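PDB 4NNZ: probable zinc protease from Pseudomonas aeruginosa, which probably acts as a zinc-dependent peptidase of the M16 family, forming a heterodimer with a partner subunit. Local coordinates for residues Lys122-Ile125 with Glu126-Lys129. Sequence-based numbering, arbitrary orientation.
Sequences KSEI and EVIK
Glu124 and Ile125 offer their carbonyl oxygens to N-H groups one turn on in helix 118-137: Ile128 N donates to Glu124 O at 3.0 Å and Lys129 N to Ile125 O at 2.9 Å, nearly straight i to i+4 bonds. Two buried isoleucines make up the apolar part of the inner face. Ile125 and Ile128 slant across one another, their CD1 methyls 4.2 Å apart, Ile125 lying against Met172 and Ile128 against Ala52, His55 and Ile163. Glu124 and Val127 run side by side in the same direction, with Glu124 OE1 4.1 Å from Val127 CB. On another side, Glu126 lays its CG 3.4 Å from Lys122 O. Its chain bends at chi2 (-72°), and that of Lys129 bends at chi3 (-95°), which turns NZ back toward the glutamate; the resulting i to i+3 salt bridge, Lys129 NZ to Glu126 OE1 at 3.4 Å, is weak as a hydrogen bond. Lys129 also rests on Met166 and Leu169 of helix 166-171. A weak hydrogen bond between Glu124 OE1 and His55 NE2 adds a polar link to helix 49-56, whose HALEH sequence is consistent with the inverted HxxEH motif of M16 peptidases, in which both histidines bind zinc; if His55, matching the second, is such a ligand here, Glu124 would lie beside the metal site.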
ATOM      1  N   LYS A 122     -22.377   0.006  15.757  1.00 52.52           N
ATOM      2  CA  LYS A 122     -22.669   1.295  15.213  1.00 55.67           C
ATOM      3  C   LYS A 122     -22.168   2.393  16.099  1.00 55.15           C
ATOM      4  O   LYS A 122     -21.748   3.405  15.608  1.00 52.71           O
ATOM      5  CB  LYS A 122     -24.153   1.448  15.037  1.00 61.47           C
ATOM      6  CG  LYS A 122     -24.589   1.370  13.606  1.00 71.54           C
ATOM      7  CD  LYS A 122     -25.325   0.074  13.341  1.00 80.70           C
ATOM      8  CE  LYS A 122     -25.724  -0.051  11.889  1.00 86.49           C
ATOM      9  NZ  LYS A 122     -27.135   0.362  11.646  1.00 87.25           N
ATOM     10  N   SER A 123     -22.271   2.233  17.400  1.00 53.57           N
ATOM     11  CA  SER A 123     -21.669   3.192  18.300  1.00 56.95           C
ATOM     12  C   SER A 123     -20.158   3.223  18.322  1.00 52.64           C
ATOM     13  O   SER A 123     -19.577   4.269  18.324  1.00 54.82           O
ATOM     14  CB  SER A 123     -22.236   3.069  19.703  1.00 58.46           C
ATOM     15  OG  SER A 123     -21.437   2.247  20.497  1.00 61.41           O
ATOM     16  N   GLU A 124     -19.529   2.070  18.367  1.00 49.61           N
ATOM     17  CA  GLU A 124     -18.091   1.989  18.467  1.00 51.85           C
ATOM     18  C   GLU A 124     -17.328   2.534  17.285  1.00 48.15           C
ATOM     19  O   GLU A 124     -16.261   3.056  17.445  1.00 45.64           O
ATOM     20  CB  GLU A 124     -17.648   0.584  18.780  1.00 54.81           C
ATOM     21  CG  GLU A 124     -17.875   0.172  20.208  1.00 68.49           C
ATOM     22  CD  GLU A 124     -17.141   1.028  21.224  1.00 82.51           C
ATOM     23  OE1 GLU A 124     -15.973   1.388  20.997  1.00 82.94           O
ATOM     24  OE2 GLU A 124     -17.730   1.326  22.279  1.00 81.54           O
ATOM     25  N   ILE A 125     -17.863   2.375  16.104  1.00 44.66           N
ATOM     26  CA  ILE A 125     -17.163   2.807  14.934  1.00 46.96           C
ATOM     27  C   ILE A 125     -16.981   4.300  14.993  1.00 42.16           C
ATOM     28  O   ILE A 125     -15.971   4.791  14.626  1.00 43.89           O
ATOM     29  CB  ILE A 125     -17.784   2.262  13.626  1.00 45.37           C
ATOM     30  CG1 ILE A 125     -16.776   2.276  12.496  1.00 46.50           C
ATOM     31  CG2 ILE A 125     -18.960   3.070  13.201  1.00 47.64           C
ATOM     32  CD1 ILE A 125     -15.628   1.338  12.667  1.00 44.65           C
ATOM     33  N   GLU A 126     -17.961   5.008  15.499  1.00 42.07           N
ATOM     34  CA  GLU A 126     -17.866   6.436  15.667  1.00 42.96           C
ATOM     35  C   GLU A 126     -16.795   6.844  16.634  1.00 41.02           C
ATOM     36  O   GLU A 126     -16.136   7.829  16.437  1.00 39.97           O
ATOM     37  CB  GLU A 126     -19.181   7.011  16.112  1.00 43.39           C
ATOM     38  CG  GLU A 126     -20.355   6.505  15.341  1.00 47.97           C
ATOM     39  CD  GLU A 126     -20.404   7.052  13.955  1.00 51.51           C
ATOM     40  OE1 GLU A 126     -19.859   8.127  13.743  1.00 60.53           O
ATOM     41  OE2 GLU A 126     -20.978   6.402  13.082  1.00 50.03           O
ATOM     42  N   VAL A 127     -16.638   6.077  17.686  1.00 38.19           N
ATOM     43  CA  VAL A 127     -15.609   6.335  18.637  1.00 37.66           C
ATOM     44  C   VAL A 127     -14.288   6.213  17.933  1.00 38.58           C
ATOM     45  O   VAL A 127     -13.427   7.029  18.098  1.00 36.42           O
ATOM     46  CB  VAL A 127     -15.655   5.282  19.755  1.00 38.92           C
ATOM     47  CG1 VAL A 127     -14.439   5.320  20.634  1.00 39.85           C
ATOM     48  CG2 VAL A 127     -16.883   5.421  20.595  1.00 38.45           C
ATOM     49  N   ILE A 128     -14.128   5.167  17.153  1.00 41.16           N
ATOM     50  CA  ILE A 128     -12.898   4.924  16.466  1.00 38.71           C
ATOM     51  C   ILE A 128     -12.599   6.008  15.488  1.00 35.17           C
ATOM     52  O   ILE A 128     -11.501   6.467  15.413  1.00 31.92           O
ATOM     53  CB  ILE A 128     -12.969   3.589  15.760  1.00 40.03           C
ATOM     54  CG1 ILE A 128     -13.051   2.499  16.786  1.00 43.08           C
ATOM     55  CG2 ILE A 128     -11.744   3.342  14.932  1.00 41.15           C
ATOM     56  CD1 ILE A 128     -13.425   1.174  16.206  1.00 45.22           C
ATOM     57  N   LYS A 129     -13.594   6.412  14.742  1.00 35.02           N
ATOM     58  CA  LYS A 129     -13.407   7.431  13.767  1.00 37.73           C
ATOM     59  C   LYS A 129     -13.022   8.673  14.486  1.00 40.19           C
ATOM     60  O   LYS A 129     -12.200   9.438  14.052  1.00 40.78           O
ATOM     61  CB  LYS A 129     -14.700   7.681  13.052  1.00 41.80           C
ATOM     62  CG  LYS A 129     -15.027   6.660  12.011  1.00 46.18           C
ATOM     63  CD  LYS A 129     -16.133   7.154  11.132  1.00 49.70           C
ATOM     64  CE  LYS A 129     -17.475   6.659  11.581  1.00 50.01           C
ATOM     65  NZ  LYS A 129     -18.490   7.311  10.746  1.00 49.72           N
TER